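Oxalate biosynthetic component 1 (Burkholderia thailandensis, PDB 5IKY) is a bifunctional enzyme of quorum sensing-dependent oxalogenesis, an oxalate-producing serine hydrolase of alpha/beta-hydrolase type that also carries a lyase activity. Local coordinates at residues 50-55 with 191-196; 276-281 with 295-300; 313-318 with 347-352; 353-358 with 396-401; 379-384 with 450-455. All coordinates share one frame; numbering follows the deposited sequence.

Contact 1: 50-55 with 191-196; sequences NGWEAV and HWQPGK
Gln-193 starts its contact at CB, which sits 3.7 Å from the centroid of the Trp-52 six-membered ring and almost on the ring normal, a CH-pi contact over the face of the indole. Beyond it the chain bends at chi2 (59°), bringing the amide back toward the turn before Trp-52. There Gln-193 NE2 donates to Asn-50 O at 3.0 Å, with the acceptor close to the amide plane, and also to a water that takes a weak bond from Trp-52 NE1. At the other corner of the amide, Gln-193 OE1 accepts from Gly-195 N at 2.8 Å, so the rotation of the amide is fixed from both ends. Glu-53 and Trp-192 form an antiparallel hydrogen-bonded pair, followed by the non-hydrogen-bonded pair of Ala-54 and His-191; strand 190-192 is the middle one of a three-stranded antiparallel sheet, between 26-28 and 53-55. On the His-191 side, Ala-54 CB lies over the imidazole, 4.0 Å from its centroid. Across the sheet, the extended Glu-53 runs past Pro-194, its CD 3.8 Å from Pro-194 CG, and OE2 offers its syn lone pair to Lys-196 NZ in a 3.1 Å salt bridge.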
# COMPACT_ATOMS: atom_id res chain seq x y z
N ASN A 50 -0.86 37.97 7.80
CA ASN A 50 -0.58 36.54 7.84
C ASN A 50 -0.93 35.90 9.18
O ASN A 50 -0.32 34.92 9.60
CB ASN A 50 0.90 36.28 7.51
CG ASN A 50 1.22 36.51 6.04
OD1 ASN A 50 1.24 35.57 5.25
ND2 ASN A 50 1.47 37.76 5.68
N GLY A 51 -1.92 36.47 9.86
CA GLY A 51 -2.47 35.87 11.07
C GLY A 51 -1.93 36.40 12.38
O GLY A 51 -2.49 36.12 13.44
N TRP A 52 -0.83 37.15 12.33
CA TRP A 52 -0.23 37.68 13.55
C TRP A 52 -1.14 38.71 14.22
O TRP A 52 -1.67 39.61 13.56
CB TRP A 52 1.14 38.30 13.26
CG TRP A 52 2.18 37.28 12.92
CD1 TRP A 52 2.35 36.65 11.73
CD2 TRP A 52 3.19 36.77 13.79
NE1 TRP A 52 3.41 35.77 11.80
CE2 TRP A 52 3.94 35.83 13.06
CE3 TRP A 52 3.55 37.01 15.13
CZ2 TRP A 52 5.02 35.13 13.60
CZ3 TRP A 52 4.62 36.32 15.67
CH2 TRP A 52 5.34 35.39 14.91
N GLU A 53 -1.31 38.57 15.53
CA GLU A 53 -2.17 39.46 16.29
C GLU A 53 -1.39 40.20 17.37
O GLU A 53 -0.65 39.59 18.14
CB GLU A 53 -3.32 38.69 16.93
CG GLU A 53 -4.26 38.02 15.94
CD GLU A 53 -5.36 37.22 16.62
OE1 GLU A 53 -5.34 37.13 17.87
OE2 GLU A 53 -6.24 36.68 15.91
N ALA A 54 -1.55 41.52 17.41
CA ALA A 54 -0.95 42.32 18.48
C ALA A 54 -1.54 41.89 19.81
O ALA A 54 -2.73 41.59 19.91
CB ALA A 54 -1.18 43.80 18.23
N VAL A 55 -0.70 41.84 20.84
CA VAL A 55 -1.10 41.28 22.12
C VAL A 55 -0.38 42.00 23.26
O VAL A 55 0.81 42.30 23.16
CB VAL A 55 -0.84 39.75 22.14
CG1 VAL A 55 0.66 39.44 22.14
CG2 VAL A 55 -1.53 39.09 23.32
N HIS A 191 3.72 40.83 19.10
CA HIS A 191 2.85 40.14 18.16
C HIS A 191 2.94 38.62 18.32
O HIS A 191 3.98 38.08 18.71
CB HIS A 191 3.16 40.55 16.73
CG HIS A 191 2.40 41.75 16.27
ND1 HIS A 191 2.82 43.04 16.53
CD2 HIS A 191 1.24 41.87 15.57
CE1 HIS A 191 1.95 43.90 16.01
NE2 HIS A 191 0.99 43.21 15.42
N TRP A 192 1.85 37.95 17.98
CA TRP A 192 1.67 36.54 18.28
C TRP A 192 1.04 35.83 17.08
O TRP A 192 0.19 36.39 16.40
CB TRP A 192 0.78 36.41 19.52
CG TRP A 192 0.24 35.05 19.79
CD1 TRP A 192 0.90 33.86 19.71
CD2 TRP A 192 -1.09 34.74 20.20
NE1 TRP A 192 0.06 32.82 20.06
CE2 TRP A 192 -1.17 33.34 20.36
CE3 TRP A 192 -2.23 35.51 20.45
CZ2 TRP A 192 -2.34 32.69 20.76
CZ3 TRP A 192 -3.39 34.87 20.85
CH2 TRP A 192 -3.44 33.48 21.00
N GLN A 193 1.48 34.60 16.83
CA GLN A 193 0.89 33.78 15.77
C GLN A 193 0.06 32.65 16.36
O GLN A 193 0.60 31.61 16.75
CB GLN A 193 1.98 33.23 14.84
CG GLN A 193 1.51 32.18 13.83
CD GLN A 193 0.44 32.70 12.89
OE1 GLN A 193 -0.75 32.63 13.20
NE2 GLN A 193 0.85 33.21 11.74
N PRO A 194 -1.27 32.84 16.45
CA PRO A 194 -2.20 31.85 17.00
C PRO A 194 -2.31 30.60 16.13
O PRO A 194 -2.64 29.53 16.63
CB PRO A 194 -3.54 32.60 17.04
CG PRO A 194 -3.19 34.06 16.87
CD PRO A 194 -1.96 34.07 16.03
N GLY A 195 -2.03 30.75 14.84
CA GLY A 195 -2.12 29.63 13.92
C GLY A 195 -3.55 29.23 13.63
O GLY A 195 -3.86 28.05 13.51
N LYS A 196 -4.44 30.22 13.54
CA LYS A 196 -5.84 29.95 13.24
C LYS A 196 -5.99 29.48 11.80
O LYS A 196 -5.42 30.07 10.88
CB LYS A 196 -6.69 31.19 13.50
CG LYS A 196 -6.93 31.45 14.98
CD LYS A 196 -7.51 32.83 15.22
CE LYS A 196 -7.73 33.07 16.71
NZ LYS A 196 -8.06 34.49 17.01
O HOH W 1 3.61 32.63 10.64

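Contact 2: 276-281 with 295-300; sequences LNLSTS and RAHLKR
A buried imidazole, that of His-297, bonds to the main chain just past the end of strand 275-278: its NE2 donates to Ser-279 O at 2.8 Å. The bond is bent, with an N-H...O angle of 150°, and the donor stands 36° above the carbonyl plane, while the oxygen lies near the edge of the ring. His-297 reaches this position through a chi1 of 57°, which stands the ring over its own main chain and directs it toward the strand. Two aliphatic groups flank it obliquely. Leu-278 and the imidazole run antiparallel to one another, Leu-278 CD1 3.7 Å from His-297 CD2, and Thr-280 brings CG2 to 4.1 Å from His-297 CE1. Thr-280 OG1 is turned elsewhere, bonding to Ser-312 O. Leu-298, at the centre of an inverse gamma turn, folds CD2 over the middle of the neighbouring His-297 ring, and the same methyl meets Leu-278 CD1 at 4.1 Å. The Ser-279 side chain points away from this cluster and lies about 4 Å from the magnesium ion bound by His-227 and Glu-477. The contact belongs to the beta-alpha-beta unit of strand 275-278, helix 293-296 and strand 310-313, with Tyr-260 of helix 257-270 against the imidazole and Phe-340 of helix 330-343 against Leu-298.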
# COMPACT_ATOMS: atom_id res chain seq x y z
N LEU A 276 -7.81 8.88 -8.40
CA LEU A 276 -7.31 10.24 -8.26
C LEU A 276 -8.38 11.25 -8.68
O LEU A 276 -8.95 11.16 -9.77
CB LEU A 276 -6.04 10.43 -9.09
CG LEU A 276 -4.95 9.41 -8.76
CD1 LEU A 276 -3.72 9.59 -9.65
CD2 LEU A 276 -4.58 9.48 -7.29
N ASN A 277 -8.63 12.20 -7.79
CA ASN A 277 -9.69 13.18 -7.97
C ASN A 277 -9.10 14.59 -7.88
O ASN A 277 -8.66 15.02 -6.81
CB ASN A 277 -10.79 12.96 -6.93
CG ASN A 277 -11.94 13.95 -7.06
OD1 ASN A 277 -11.93 14.83 -7.92
ND2 ASN A 277 -12.94 13.79 -6.20
N LEU A 278 -9.08 15.30 -9.01
CA LEU A 278 -8.48 16.63 -9.05
C LEU A 278 -9.54 17.72 -8.95
O LEU A 278 -10.59 17.65 -9.59
CB LEU A 278 -7.65 16.82 -10.32
CG LEU A 278 -6.59 15.77 -10.64
CD1 LEU A 278 -5.65 16.30 -11.72
CD2 LEU A 278 -5.81 15.36 -9.40
N SER A 279 -9.24 18.74 -8.16
CA SER A 279 -10.13 19.88 -8.01
C SER A 279 -10.07 20.78 -9.24
O SER A 279 -9.00 21.02 -9.79
CB SER A 279 -9.76 20.68 -6.75
OG SER A 279 -10.70 21.70 -6.51
N THR A 280 -11.22 21.27 -9.68
CA THR A 280 -11.28 22.24 -10.76
C THR A 280 -11.72 23.58 -10.20
O THR A 280 -11.98 24.53 -10.94
CB THR A 280 -12.24 21.80 -11.89
OG1 THR A 280 -13.57 21.73 -11.38
CG2 THR A 280 -11.83 20.44 -12.43
N SER A 281 -11.79 23.64 -8.87
CA SER A 281 -12.28 24.81 -8.16
C SER A 281 -11.49 26.08 -8.46
O SER A 281 -10.27 26.04 -8.60
CB SER A 281 -12.26 24.54 -6.65
OG SER A 281 -12.53 25.71 -5.91
N ARG A 295 -9.19 23.18 -16.40
CA ARG A 295 -9.18 21.83 -16.97
C ARG A 295 -7.82 21.49 -17.59
O ARG A 295 -7.64 20.41 -18.14
CB ARG A 295 -10.29 21.68 -18.02
CG ARG A 295 -10.22 22.67 -19.16
CD ARG A 295 -11.30 22.37 -20.21
NE ARG A 295 -11.30 23.34 -21.30
CZ ARG A 295 -12.03 24.46 -21.31
NH1 ARG A 295 -12.82 24.75 -20.29
NH2 ARG A 295 -11.96 25.28 -22.35
N ALA A 296 -6.87 22.41 -17.49
CA ALA A 296 -5.55 22.22 -18.08
C ALA A 296 -4.78 21.08 -17.42
O ALA A 296 -3.91 20.46 -18.04
CB ALA A 296 -4.74 23.51 -18.00
N HIS A 297 -5.09 20.80 -16.16
CA HIS A 297 -4.44 19.71 -15.44
C HIS A 297 -5.12 18.36 -15.70
O HIS A 297 -4.63 17.32 -15.27
CB HIS A 297 -4.40 20.00 -13.93
CG HIS A 297 -5.75 20.25 -13.32
ND1 HIS A 297 -6.74 20.96 -13.95
CD2 HIS A 297 -6.24 19.92 -12.10
CE1 HIS A 297 -7.80 21.03 -13.16
NE2 HIS A 297 -7.52 20.41 -12.03
N LEU A 298 -6.23 18.39 -16.42
CA LEU A 298 -6.94 17.16 -16.75
C LEU A 298 -6.44 16.61 -18.08
O LEU A 298 -7.01 16.87 -19.14
CB LEU A 298 -8.44 17.41 -16.80
CG LEU A 298 -8.98 18.05 -15.52
CD1 LEU A 298 -10.45 18.39 -15.67
CD2 LEU A 298 -8.76 17.14 -14.32
N LYS A 299 -5.34 15.86 -18.01
CA LYS A 299 -4.70 15.31 -19.19
C LYS A 299 -4.12 13.94 -18.88
O LYS A 299 -4.29 13.42 -17.78
CB LYS A 299 -3.59 16.24 -19.69
CG LYS A 299 -2.53 16.52 -18.64
CD LYS A 299 -1.39 17.35 -19.20
CE LYS A 299 -0.28 17.49 -18.17
NZ LYS A 299 0.90 18.22 -18.70
N ARG A 300 -3.44 13.35 -19.85
CA ARG A 300 -2.80 12.06 -19.65
C ARG A 300 -1.40 12.25 -19.07
O ARG A 300 -0.62 13.07 -19.57
CB ARG A 300 -2.74 11.28 -20.97
CG ARG A 300 -4.12 10.86 -21.47
CD ARG A 300 -4.08 10.36 -22.90
NE ARG A 300 -5.35 9.75 -23.29
CZ ARG A 300 -6.40 10.43 -23.75
NH1 ARG A 300 -6.32 11.75 -23.89
NH2 ARG A 300 -7.52 9.80 -24.07

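Contact 3: 313-318 with 347-352; sequences FSPGPV and PEIEVF
Phe-313 swings its CG opposite the backbone N (chi1 -171°), and Val-318 does the same with CG1 (-175°): the first lays its side chain flank to flank with Pro-347 and Ile-349, the second sets a methyl over Phe-352. Phe-313 CB meets Pro-347 CB at 3.7 Å, and Phe-313 CD2 meets Ile-349 CD1 at 3.8 Å. The other branch of Ile-349, CG2, touches Pro-315 CD at 3.7 Å, the side chains at about a right angle. Between the backbones runs a parallel bridge: Phe-313 N donates to Glu-348 O and Glu-350 N to Phe-313 O. Strands 310-313 and 346-351 are neighbours in the TIM barrel, and the contact lies at their C-terminal ends, where the Glu-350 side chain comes within about 4 Å of the bound magnesium ion. Past the bridge the chain leaves the sheet through an inverse gamma turn centred on Pro-315. Ser-314 OG donates to Glu-350 O at 3.3 Å, on a lone pair in the carbonyl plane, and that hydroxyl oxygen lies in plane at the edge of the Phe-352 ring. Over the ring face stands Val-318 CG1, 3.7 Å from the Phe-352 centroid, while Val-318 CG2 packs 3.6 Å from Phe-352 CD2.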
# COMPACT_ATOMS: atom_id res chain seq x y z
N PHE A 313 -16.94 19.20 -10.25
CA PHE A 313 -17.92 19.75 -11.18
C PHE A 313 -19.10 20.31 -10.39
O PHE A 313 -19.78 19.57 -9.68
CB PHE A 313 -18.37 18.68 -12.17
CG PHE A 313 -19.22 19.20 -13.30
CD1 PHE A 313 -18.63 19.76 -14.43
CD2 PHE A 313 -20.60 19.13 -13.24
CE1 PHE A 313 -19.41 20.23 -15.47
CE2 PHE A 313 -21.39 19.60 -14.28
CZ PHE A 313 -20.79 20.15 -15.40
N SER A 314 -19.34 21.61 -10.50
CA SER A 314 -20.46 22.24 -9.81
C SER A 314 -21.39 22.95 -10.79
O SER A 314 -21.07 24.02 -11.29
CB SER A 314 -19.96 23.22 -8.75
OG SER A 314 -19.29 22.53 -7.70
N PRO A 315 -22.55 22.35 -11.07
CA PRO A 315 -23.50 22.95 -12.01
C PRO A 315 -24.24 24.13 -11.40
O PRO A 315 -25.46 24.08 -11.24
CB PRO A 315 -24.45 21.79 -12.33
CG PRO A 315 -24.43 20.95 -11.10
CD PRO A 315 -23.03 21.05 -10.55
N GLY A 316 -23.50 25.19 -11.07
CA GLY A 316 -24.09 26.39 -10.50
C GLY A 316 -23.07 27.17 -9.69
O GLY A 316 -21.99 26.66 -9.39
N PRO A 317 -23.41 28.41 -9.33
CA PRO A 317 -22.52 29.29 -8.57
C PRO A 317 -22.21 28.74 -7.18
O PRO A 317 -23.07 28.13 -6.55
CB PRO A 317 -23.30 30.60 -8.46
CG PRO A 317 -24.33 30.54 -9.54
CD PRO A 317 -24.68 29.09 -9.66
N VAL A 318 -20.99 28.96 -6.70
CA VAL A 318 -20.63 28.61 -5.34
C VAL A 318 -20.32 29.88 -4.57
O VAL A 318 -19.31 30.54 -4.83
CB VAL A 318 -19.42 27.66 -5.29
CG1 VAL A 318 -19.15 27.22 -3.86
CG2 VAL A 318 -19.66 26.44 -6.19
N PRO A 347 -16.99 13.32 -13.92
CA PRO A 347 -17.18 14.43 -12.98
C PRO A 347 -17.64 13.96 -11.61
O PRO A 347 -18.32 12.95 -11.51
CB PRO A 347 -18.27 15.27 -13.66
CG PRO A 347 -19.02 14.31 -14.50
CD PRO A 347 -18.00 13.31 -14.99
N GLU A 348 -17.24 14.68 -10.56
CA GLU A 348 -17.85 14.50 -9.26
C GLU A 348 -18.61 15.77 -8.91
O GLU A 348 -18.02 16.84 -8.80
CB GLU A 348 -16.83 14.20 -8.17
CG GLU A 348 -17.46 13.84 -6.83
CD GLU A 348 -16.46 13.84 -5.69
OE1 GLU A 348 -15.57 14.71 -5.68
OE2 GLU A 348 -16.56 12.95 -4.82
N ILE A 349 -19.92 15.64 -8.75
CA ILE A 349 -20.74 16.80 -8.48
C ILE A 349 -20.54 17.27 -7.05
O ILE A 349 -20.95 16.59 -6.11
CB ILE A 349 -22.23 16.51 -8.72
CG1 ILE A 349 -22.41 15.62 -9.95
CG2 ILE A 349 -23.01 17.81 -8.84
CD1 ILE A 349 -21.89 16.23 -11.23
N GLU A 350 -19.91 18.42 -6.90
CA GLU A 350 -19.77 19.02 -5.58
C GLU A 350 -21.06 19.76 -5.25
O GLU A 350 -21.32 20.84 -5.79
CB GLU A 350 -18.56 19.96 -5.53
CG GLU A 350 -17.27 19.33 -6.04
CD GLU A 350 -16.07 19.67 -5.18
OE1 GLU A 350 -15.52 20.78 -5.34
OE2 GLU A 350 -15.68 18.83 -4.34
N VAL A 351 -21.87 19.16 -4.39
CA VAL A 351 -23.17 19.73 -4.05
C VAL A 351 -23.04 20.73 -2.91
O VAL A 351 -23.14 20.37 -1.73
CB VAL A 351 -24.17 18.62 -3.68
CG1 VAL A 351 -25.54 19.21 -3.40
CG2 VAL A 351 -24.25 17.60 -4.80
N PHE A 352 -22.82 21.99 -3.26
CA PHE A 352 -22.64 23.04 -2.26
C PHE A 352 -23.97 23.59 -1.75
O PHE A 352 -24.10 23.89 -0.56
CB PHE A 352 -21.81 24.18 -2.84
CG PHE A 352 -20.34 23.88 -2.92
CD1 PHE A 352 -19.53 24.01 -1.81
CD2 PHE A 352 -19.77 23.48 -4.12
CE1 PHE A 352 -18.18 23.73 -1.88
CE2 PHE A 352 -18.41 23.21 -4.20
CZ PHE A 352 -17.62 23.34 -3.08

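Contact 4: 353-358 with 396-401; sequences NHTIVE and SDDSLI
Asp-398 and Thr-355 meet at about a right angle, and the carboxylate oxygen OD2 is gripped twice by the threonine. Thr-355 OG1 donates at 2.5 Å to Asp-398 OD2, and Thr-355 N donates at 3.2 Å to that same OD2; both come in on its syn side, from opposite faces of the carboxylate plane. The Asn-353 amide lies only 21° from parallel to this carboxylate. Asn-353 is the N-cap residue: a chi1 of 47° folds its amide back over the main chain, where OD1 accepts from Ile-356 N at 2.9 Å. His-354 N completes the set, bonding at 3.1 Å to Asp-398 O nearly along the C=O axis. The first N-H groups of the helix are thus all used, and the carboxylate charge is probably favoured by the helix N terminus. Leu-400 CD2 lies over one face of the His-354 ring; a water in plane at the ring edge donates to Leu-400 O at 2.7 Å. Helix 354-360 follows directly on barrel strand 346-351, whose Val-351 touches Leu-400, while helix 418-442 packs against His-354, Val-357 and Leu-400, and strand 386-388 pairs with 395-397 beside Asp-398.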
# COMPACT_ATOMS: atom_id res chain seq x y z
N ASN A 353 -24.94 23.72 -2.64
CA ASN A 353 -26.21 24.36 -2.29
C ASN A 353 -27.41 23.74 -2.99
O ASN A 353 -27.26 22.87 -3.85
CB ASN A 353 -26.14 25.86 -2.62
CG ASN A 353 -25.57 26.12 -4.00
OD1 ASN A 353 -26.18 25.77 -5.01
ND2 ASN A 353 -24.40 26.75 -4.06
N HIS A 354 -28.61 24.20 -2.63
CA HIS A 354 -29.84 23.68 -3.20
C HIS A 354 -29.99 24.01 -4.68
O HIS A 354 -30.65 23.28 -5.42
CB HIS A 354 -31.06 24.21 -2.43
CG HIS A 354 -31.26 23.55 -1.10
ND1 HIS A 354 -31.66 22.24 -0.97
CD2 HIS A 354 -31.11 24.02 0.16
CE1 HIS A 354 -31.75 21.93 0.31
NE2 HIS A 354 -31.42 22.99 1.02
N THR A 355 -29.36 25.10 -5.12
CA THR A 355 -29.39 25.47 -6.52
C THR A 355 -28.62 24.45 -7.37
O THR A 355 -29.01 24.15 -8.49
CB THR A 355 -28.82 26.88 -6.75
OG1 THR A 355 -29.49 27.81 -5.89
CG2 THR A 355 -29.01 27.32 -8.19
N ILE A 356 -27.53 23.92 -6.81
CA ILE A 356 -26.77 22.86 -7.46
C ILE A 356 -27.64 21.62 -7.65
O ILE A 356 -27.68 21.04 -8.73
CB ILE A 356 -25.51 22.48 -6.66
CG1 ILE A 356 -24.53 23.65 -6.60
CG2 ILE A 356 -24.84 21.25 -7.27
CD1 ILE A 356 -23.89 23.96 -7.93
N VAL A 357 -28.32 21.22 -6.58
CA VAL A 357 -29.23 20.08 -6.61
C VAL A 357 -30.27 20.25 -7.70
O VAL A 357 -30.48 19.37 -8.54
CB VAL A 357 -29.96 19.89 -5.27
CG1 VAL A 357 -30.87 18.68 -5.32
CG2 VAL A 357 -28.96 19.78 -4.12
N GLU A 358 -30.92 21.41 -7.68
CA GLU A 358 -32.02 21.71 -8.58
C GLU A 358 -31.56 21.80 -10.03
O GLU A 358 -32.28 21.41 -10.95
CB GLU A 358 -32.69 23.01 -8.12
CG GLU A 358 -33.27 23.88 -9.21
CD GLU A 358 -34.06 25.04 -8.64
OE1 GLU A 358 -33.66 26.21 -8.87
OE2 GLU A 358 -35.07 24.80 -7.95
N SER A 396 -29.65 35.12 0.14
CA SER A 396 -30.47 34.29 1.00
C SER A 396 -29.74 32.98 1.27
O SER A 396 -28.80 32.64 0.56
CB SER A 396 -31.85 34.04 0.38
OG SER A 396 -31.74 33.60 -0.96
N ASP A 397 -30.18 32.26 2.29
CA ASP A 397 -29.53 31.02 2.68
C ASP A 397 -29.88 29.88 1.73
O ASP A 397 -31.03 29.47 1.63
CB ASP A 397 -29.92 30.65 4.11
CG ASP A 397 -29.12 29.48 4.65
OD1 ASP A 397 -28.02 29.20 4.11
OD2 ASP A 397 -29.58 28.85 5.62
N ASP A 398 -28.87 29.37 1.03
CA ASP A 398 -29.07 28.28 0.07
C ASP A 398 -28.37 27.01 0.55
O ASP A 398 -28.21 26.06 -0.22
CB ASP A 398 -28.55 28.68 -1.31
CG ASP A 398 -29.25 27.93 -2.43
OD1 ASP A 398 -30.42 27.54 -2.25
OD2 ASP A 398 -28.63 27.74 -3.50
N SER A 399 -27.97 27.00 1.81
CA SER A 399 -27.20 25.89 2.37
C SER A 399 -28.01 24.61 2.44
O SER A 399 -29.23 24.64 2.63
CB SER A 399 -26.69 26.26 3.77
OG SER A 399 -26.06 27.53 3.77
N LEU A 400 -27.34 23.47 2.29
CA LEU A 400 -27.98 22.17 2.41
C LEU A 400 -28.57 22.01 3.80
O LEU A 400 -29.71 21.57 3.96
CB LEU A 400 -26.99 21.04 2.13
CG LEU A 400 -26.42 20.99 0.71
CD1 LEU A 400 -25.48 19.80 0.56
CD2 LEU A 400 -27.54 20.92 -0.32
N ILE A 401 -27.79 22.38 4.81
CA ILE A 401 -28.29 22.52 6.17
C ILE A 401 -28.43 24.01 6.46
O ILE A 401 -27.43 24.73 6.45
CB ILE A 401 -27.35 21.86 7.20
CG1 ILE A 401 -27.13 20.39 6.86
CG2 ILE A 401 -27.90 22.01 8.61
CD1 ILE A 401 -26.27 19.65 7.86
O HOH W 2 -32.28 22.37 4.08

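Contact 5: 379-384 with 450-455; sequences LVAAVD and LLLPGP
Leu-379 and Val-380 pair in parallel with Leu-450 and Leu-451, but the backbones soon part: Leu-451 N donates to Leu-379 O at 3.2 Å with a nearly straight N-H...O angle of 166°, whereas the next bond, from Ala-381 N to Leu-451 O at 3.5 Å, is weak. An inverse gamma turn centred on Val-380 accompanies this divergence. On one face of the sheet Val-380 and Leu-451 project together as neighbours, with Val-380 CG1 4.1 Å from Leu-451 CD1. Leu-451 achieves this with a chi1 of 76°, its CG wedged against both arms of its own main chain, which carries the branch toward the other strand. Ala-381 marks the change to the opposite face: its CB fits between two leucine methyls, Leu-450 CD1 at 3.8 Å and Leu-452 CD2 at 3.6 Å. Ala-382 follows with a left-handed backbone conformation (phi 64°) that directs its CB toward the partner, where it meets Pro-453 CD. Beyond it, the Val-383 side chain runs at a slant to the Pro-453 ring, Val-383 CG2 3.8 Å from Pro-453 CG. Pro-453 has no N-H to extend the pairing; its ring also packs against the carbonyl oxygens of Ala-382 and Ala-381, with Ala-381 O 3.2 Å from Pro-453 CD. Leu-379, Leu-450 and Ala-381 face helices 418-442 and 460-466, while Val-380 and Leu-451 are turned inward, the Leu-451 side chain about 7 Å from the magnesium ion: the outward and inward faces of TIM-barrel strands, with the metal site near their C-terminal ends.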
# COMPACT_ATOMS: atom_id res chain seq x y z
N LEU A 379 -21.67 15.68 -1.08
CA LEU A 379 -22.49 16.58 -0.28
C LEU A 379 -21.63 17.45 0.64
O LEU A 379 -21.10 16.97 1.64
CB LEU A 379 -23.51 15.81 0.56
CG LEU A 379 -24.59 15.03 -0.19
CD1 LEU A 379 -25.61 14.47 0.80
CD2 LEU A 379 -25.27 15.91 -1.23
N VAL A 380 -21.51 18.72 0.28
CA VAL A 380 -20.78 19.68 1.11
C VAL A 380 -21.71 20.22 2.19
O VAL A 380 -22.27 21.30 2.06
CB VAL A 380 -20.23 20.84 0.27
CG1 VAL A 380 -19.21 21.63 1.07
CG2 VAL A 380 -19.60 20.30 -1.01
N ALA A 381 -21.87 19.45 3.26
CA ALA A 381 -22.84 19.77 4.30
C ALA A 381 -22.25 20.65 5.40
O ALA A 381 -21.04 20.64 5.63
CB ALA A 381 -23.41 18.49 4.90
N ALA A 382 -23.12 21.40 6.07
CA ALA A 382 -22.75 22.26 7.20
C ALA A 382 -21.80 23.39 6.80
O ALA A 382 -21.12 23.96 7.65
CB ALA A 382 -22.15 21.43 8.33
N VAL A 383 -21.77 23.72 5.51
CA VAL A 383 -21.00 24.87 5.03
C VAL A 383 -21.96 25.94 4.52
O VAL A 383 -22.64 25.75 3.52
CB VAL A 383 -20.02 24.47 3.91
CG1 VAL A 383 -19.39 25.70 3.29
CG2 VAL A 383 -18.96 23.52 4.45
N ASP A 384 -22.00 27.08 5.22
CA ASP A 384 -22.97 28.13 4.93
C ASP A 384 -22.81 28.71 3.52
O ASP A 384 -21.74 29.17 3.15
CB ASP A 384 -22.87 29.25 5.97
CG ASP A 384 -23.31 28.80 7.35
OD1 ASP A 384 -23.88 27.69 7.46
OD2 ASP A 384 -23.08 29.55 8.32
N LEU A 450 -20.41 12.04 1.76
CA LEU A 450 -20.63 13.13 2.70
C LEU A 450 -19.32 13.69 3.25
O LEU A 450 -18.39 12.94 3.56
CB LEU A 450 -21.50 12.65 3.86
CG LEU A 450 -21.71 13.61 5.03
CD1 LEU A 450 -22.56 14.79 4.59
CD2 LEU A 450 -22.34 12.90 6.21
N LEU A 451 -19.25 15.01 3.35
CA LEU A 451 -18.16 15.65 4.08
C LEU A 451 -18.74 16.60 5.12
O LEU A 451 -19.83 17.15 4.94
CB LEU A 451 -17.21 16.39 3.13
CG LEU A 451 -17.59 17.74 2.52
CD1 LEU A 451 -17.20 18.90 3.42
CD2 LEU A 451 -16.94 17.89 1.16
N LEU A 452 -18.02 16.79 6.22
CA LEU A 452 -18.42 17.74 7.24
C LEU A 452 -17.19 18.49 7.75
O LEU A 452 -16.16 17.87 8.01
CB LEU A 452 -19.14 17.03 8.39
CG LEU A 452 -20.54 16.48 8.12
CD1 LEU A 452 -21.05 15.69 9.31
CD2 LEU A 452 -21.50 17.62 7.80
N PRO A 453 -17.30 19.82 7.88
CA PRO A 453 -16.19 20.69 8.30
C PRO A 453 -15.99 20.75 9.81
O PRO A 453 -16.96 20.87 10.56
CB PRO A 453 -16.62 22.06 7.77
CG PRO A 453 -18.11 22.02 7.84
CD PRO A 453 -18.51 20.59 7.55
N GLY A 454 -14.74 20.63 10.25
CA GLY A 454 -14.37 20.84 11.64
C GLY A 454 -15.07 20.00 12.69
O GLY A 454 -14.96 18.77 12.69
N PRO A 455 -15.81 20.66 13.60
CA PRO A 455 -16.46 20.05 14.76
C PRO A 455 -17.55 19.03 14.42
O PRO A 455 -17.75 18.08 15.17
CB PRO A 455 -17.08 21.25 15.48
CG PRO A 455 -16.33 22.44 14.98
CD PRO A 455 -16.01 22.11 13.56

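Contacts 2, 3 and 5 are buried and all reach the same parallel barrel sheet; contact 4 lies toward the surface and contact 1 stands apart, its nearest atoms at least about 12 Å from any of the others. Asn-277 ND2 to Glu-348 OE1 links contacts 2 and 3, while strands 346-351 and 375-380, neighbours in the barrel, join contacts 3 and 5. Contact 4 follows contact 3 and borders contact 5 through Leu-400 and Ser-399. The chemistry follows position: aliphatic packing dominates at 379-384 with 450-455, one imidazole-to-carbonyl bond marks contact 2, contact 3 adds a serine bond to its backbone pairing, and charged groups engage in the partly buried contacts 1 and 4.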